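Local coordinates for protein acetylene hydratase Ahy (PDB 2E7Z) that catalyses the hydration of acetylene to acetaldehyde, with a tungsten bis(molybdopterin guanine dinucleotide) cofactor and a separate [4Fe-4S] cluster, at residues Q351-Y357 against F387-A393. Numbering follows the deposited sequence.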
ATOM      1  N   GLN A 351       8.930 -19.677   2.539  1.00  8.96           N
ATOM      2  CA  GLN A 351       8.371 -18.438   2.002  1.00  8.41           C
ATOM      3  C   GLN A 351       9.435 -17.654   1.263  1.00  8.33           C
ATOM      4  O   GLN A 351      10.484 -17.350   1.820  1.00  9.03           O
ATOM      5  CB  GLN A 351       7.785 -17.604   3.127  1.00  8.63           C
ATOM      6  CG  GLN A 351       6.935 -16.414   2.601  1.00  8.65           C
ATOM      7  CD  GLN A 351       6.132 -15.809   3.729  1.00  9.56           C
ATOM      8  OE1 GLN A 351       6.680 -15.520   4.799  1.00  9.90           O
ATOM      9  NE2 GLN A 351       4.842 -15.634   3.523  1.00  8.86           N
ATOM     10  N   LEU A 352       9.152 -17.250   0.022  1.00  8.25           N
ATOM     11  CA  LEU A 352      10.206 -16.601  -0.735  1.00  8.45           C
ATOM     12  C   LEU A 352      10.534 -15.248  -0.163  1.00  8.55           C
ATOM     13  O   LEU A 352       9.649 -14.454   0.134  1.00  9.05           O
ATOM     14  CB  LEU A 352       9.744 -16.469  -2.191  1.00  8.36           C
ATOM     15  CG  LEU A 352       9.758 -17.838  -2.892  1.00  7.80           C
ATOM     16  CD1 LEU A 352       8.882 -17.864  -4.130  1.00  8.64           C
ATOM     17  CD2 LEU A 352      11.156 -18.226  -3.290  1.00  9.91           C
ATOM     18  N   GLY A 353      11.829 -14.972   0.002  1.00  8.39           N
ATOM     19  CA  GLY A 353      12.274 -13.835   0.791  1.00  9.12           C
ATOM     20  C   GLY A 353      12.928 -14.250   2.097  1.00  9.33           C
ATOM     21  O   GLY A 353      13.738 -13.501   2.640  1.00  9.82           O
ATOM     22  N   THR A 354      12.618 -15.449   2.570  1.00  9.90           N
ATOM     23  CA  THR A 354      13.222 -15.902   3.824  1.00 10.31           C
ATOM     24  C   THR A 354      14.749 -15.896   3.723  1.00 11.40           C
ATOM     25  O   THR A 354      15.418 -15.594   4.712  1.00 11.38           O
ATOM     26  CB  THR A 354      12.670 -17.280   4.207  1.00 10.63           C
ATOM     27  OG1 THR A 354      11.249 -17.184   4.374  1.00  9.88           O
ATOM     28  CG2 THR A 354      13.273 -17.769   5.557  1.00 12.11           C
ATOM     29  N   GLU A 355      15.290 -16.195   2.549  1.00 11.14           N
ATOM     30  CA  GLU A 355      16.723 -16.300   2.347  1.00 12.55           C
ATOM     31  C   GLU A 355      17.382 -14.991   1.915  1.00 12.42           C
ATOM     32  O   GLU A 355      18.621 -14.938   1.820  1.00 13.72           O
ATOM     33  CB  GLU A 355      17.047 -17.413   1.335  1.00 14.00           C
ATOM     34  CG  GLU A 355      16.545 -18.805   1.705  1.00 16.39           C
ATOM     35  CD  GLU A 355      16.951 -19.273   3.092  1.00 19.36           C
ATOM     36  OE1 GLU A 355      18.146 -19.149   3.465  1.00 21.88           O
ATOM     37  OE2 GLU A 355      16.069 -19.783   3.816  1.00 22.71           O
ATOM     38  N   THR A 356      16.591 -13.936   1.693  1.00 10.74           N
ATOM     39  CA  THR A 356      17.126 -12.675   1.200  1.00 11.63           C
ATOM     40  C   THR A 356      16.742 -11.500   2.079  1.00 10.69           C
ATOM     41  O   THR A 356      17.627 -10.802   2.590  1.00 11.99           O
ATOM     42  CB  THR A 356      16.653 -12.391  -0.244  1.00 11.45           C
ATOM     43  OG1 THR A 356      15.221 -12.493  -0.304  1.00 10.61           O
ATOM     44  CG2 THR A 356      17.297 -13.387  -1.217  1.00 13.46           C
ATOM     45  N   TYR A 357      15.436 -11.307   2.277  1.00 10.44           N
ATOM     46  CA  TYR A 357      14.890 -10.266   3.135  1.00 10.43           C
ATOM     47  C   TYR A 357      13.814 -10.865   4.044  1.00 10.86           C
ATOM     48  O   TYR A 357      12.607 -10.678   3.835  1.00 10.32           O
ATOM     49  CB  TYR A 357      14.347  -9.110   2.308  1.00 10.67           C
ATOM     50  CG  TYR A 357      15.421  -8.475   1.495  1.00  9.85           C
ATOM     51  CD1 TYR A 357      16.205  -7.472   2.039  1.00 10.93           C
ATOM     52  CD2 TYR A 357      15.622  -8.842   0.151  1.00  9.93           C
ATOM     53  CE1 TYR A 357      17.208  -6.867   1.300  1.00 11.88           C
ATOM     54  CE2 TYR A 357      16.624  -8.253  -0.596  1.00 10.71           C
ATOM     55  CZ  TYR A 357      17.425  -7.274  -0.007  1.00  9.81           C
ATOM     56  OH  TYR A 357      18.420  -6.681  -0.750  1.00 12.08           O
ATOM     57  N   PHE A 387       2.999 -11.408   6.790  1.00  8.56           N
ATOM     58  CA  PHE A 387       3.539 -12.754   6.524  1.00  8.50           C
ATOM     59  C   PHE A 387       3.635 -12.891   5.012  1.00  8.04           C
ATOM     60  O   PHE A 387       2.895 -13.638   4.348  1.00  8.57           O
ATOM     61  CB  PHE A 387       2.709 -13.857   7.188  1.00  8.93           C
ATOM     62  CG  PHE A 387       2.268 -13.503   8.587  1.00  8.81           C
ATOM     63  CD1 PHE A 387       3.206 -13.162   9.551  1.00 10.66           C
ATOM     64  CD2 PHE A 387       0.931 -13.504   8.960  1.00 10.50           C
ATOM     65  CE1 PHE A 387       2.828 -12.803  10.837  1.00 11.53           C
ATOM     66  CE2 PHE A 387       0.546 -13.175  10.284  1.00 12.08           C
ATOM     67  CZ  PHE A 387       1.514 -12.818  11.210  1.00 11.25           C
ATOM     68  N   MET A 388       4.546 -12.111   4.454  1.00  7.79           N
ATOM     69  CA  MET A 388       4.555 -11.878   3.012  1.00  7.80           C
ATOM     70  C   MET A 388       5.820 -12.348   2.346  1.00  7.80           C
ATOM     71  O   MET A 388       6.952 -12.158   2.839  1.00  8.71           O
ATOM     72  CB  MET A 388       4.388 -10.377   2.719  1.00  9.35           C
ATOM     73  CG  MET A 388       3.222  -9.720   3.451  1.00  8.62           C
ATOM     74  SD  MET A 388       2.947  -8.001   2.956  1.00 10.53           S
ATOM     75  CE  MET A 388       4.211  -7.139   3.934  1.00 10.63           C
ATOM     76  N   ALA A 389       5.636 -12.892   1.147  1.00  7.87           N
ATOM     77  CA  ALA A 389       6.767 -13.154   0.285  1.00  7.73           C
ATOM     78  C   ALA A 389       7.326 -11.841  -0.226  1.00  7.59           C
ATOM     79  O   ALA A 389       6.585 -10.913  -0.554  1.00  8.37           O
ATOM     80  CB  ALA A 389       6.342 -14.047  -0.905  1.00  8.34           C
ATOM     81  N   ASN A 390       8.637 -11.774  -0.373  1.00  7.70           N
ATOM     82  CA  ASN A 390       9.291 -10.609  -0.920  1.00  8.11           C
ATOM     83  C   ASN A 390       9.011 -10.603  -2.435  1.00  7.91           C
ATOM     84  O   ASN A 390       9.229 -11.610  -3.097  1.00  7.71           O
ATOM     85  CB  ASN A 390      10.793 -10.706  -0.705  1.00  7.74           C
ATOM     86  CG  ASN A 390      11.543  -9.539  -1.294  1.00  8.42           C
ATOM     87  OD1 ASN A 390      12.094  -9.671  -2.374  1.00  9.63           O
ATOM     88  ND2 ASN A 390      11.586  -8.395  -0.580  1.00  8.56           N
ATOM     89  N   PRO A 391       8.501  -9.489  -2.994  1.00  7.26           N
ATOM     90  CA  PRO A 391       8.178  -9.514  -4.440  1.00  6.80           C
ATOM     91  C   PRO A 391       9.350  -9.832  -5.358  1.00  7.01           C
ATOM     92  O   PRO A 391       9.188 -10.576  -6.328  1.00  7.04           O
ATOM     93  CB  PRO A 391       7.649  -8.082  -4.698  1.00  8.11           C
ATOM     94  CG  PRO A 391       7.056  -7.713  -3.338  1.00  7.92           C
ATOM     95  CD  PRO A 391       8.096  -8.214  -2.390  1.00  7.49           C
ATOM     96  N   THR A 392      10.523  -9.265  -5.092  1.00  7.47           N
ATOM     97  CA  THR A 392      11.668  -9.558  -5.928  1.00  7.90           C
ATOM     98  C   THR A 392      11.992 -11.056  -5.862  1.00  7.96           C
ATOM     99  O   THR A 392      12.272 -11.680  -6.875  1.00  7.89           O
ATOM    100  CB  THR A 392      12.895  -8.701  -5.465  1.00  8.09           C
ATOM    101  OG1 THR A 392      12.551  -7.316  -5.623  1.00  8.86           O
ATOM    102  CG2 THR A 392      14.133  -9.022  -6.293  1.00  8.97           C
ATOM    103  N   ALA A 393      11.963 -11.648  -4.660  1.00  7.51           N
ATOM    104  CA  ALA A 393      12.184 -13.093  -4.557  1.00  7.70           C
ATOM    105  C   ALA A 393      11.111 -13.872  -5.318  1.00  7.51           C
ATOM    106  O   ALA A 393      11.410 -14.890  -5.964  1.00  7.54           O
ATOM    107  CB  ALA A 393      12.226 -13.548  -3.110  1.00  7.98           C
TER
HETATM  108  O   HOH W   1      14.513 -11.014  -2.439  1.00  9.89           O
HETATM  109  O   HOH W   2       9.455 -10.786   2.698  1.00 11.67           O
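Gln351 lies along the backbone of Phe387-Ala389 and reaches it with its amide. From CB the chain runs out extended, CG anti to the backbone N (chi1 -169°), which lays Gln351 CG 4.0 Å from Ala389 CA and Gln351 CD 3.7 Å from Met388 C. At the tip NE2 donates to Pro129 O and makes a second, weak and bent, hydrogen bond to Phe387 O (2.9 Å, 134° at the hydrogen), while OE1 accepts from Tyr362 N. With both ends of the amide engaged, its rotation is fixed. Were Gln351 cut back to alanine, Pro129 O and Tyr362 N would probably lose their mate and a gap open beside the Met388 peptide.

Gln351 also starts a type II beta turn that ends at Thr354, and Gln351 O takes both the N and the OG1 of Thr354. The turn presents Leu352 O to Asn390 N, the one backbone hydrogen bond between the segments (2.9 Å). Next to it Gly353 CA lies 3.8 Å from Asn390 CB; a side chain on Gly353 would run into that CB. Ala393 CB comes up to Gly353 N at 3.4 Å and also touches Leu352 CB. Asn390 is the N-cap of helix 391-400: its OD1 takes Ala393 N in the carbonyl plane, on a lone pair, and also accepts a hydrogen bond from a water that bonds Thr356 OG1.

In the fold, where the side chain of Met388 lies about 13 Å from the tungsten ion, the loop between helices 345-350 and 362-365 packs against the N-terminal part of helix 391-400 through Ala393, Leu394 and Ala397. Strand 131-132 meets the chain leading into that helix through Trp131 and Thr132.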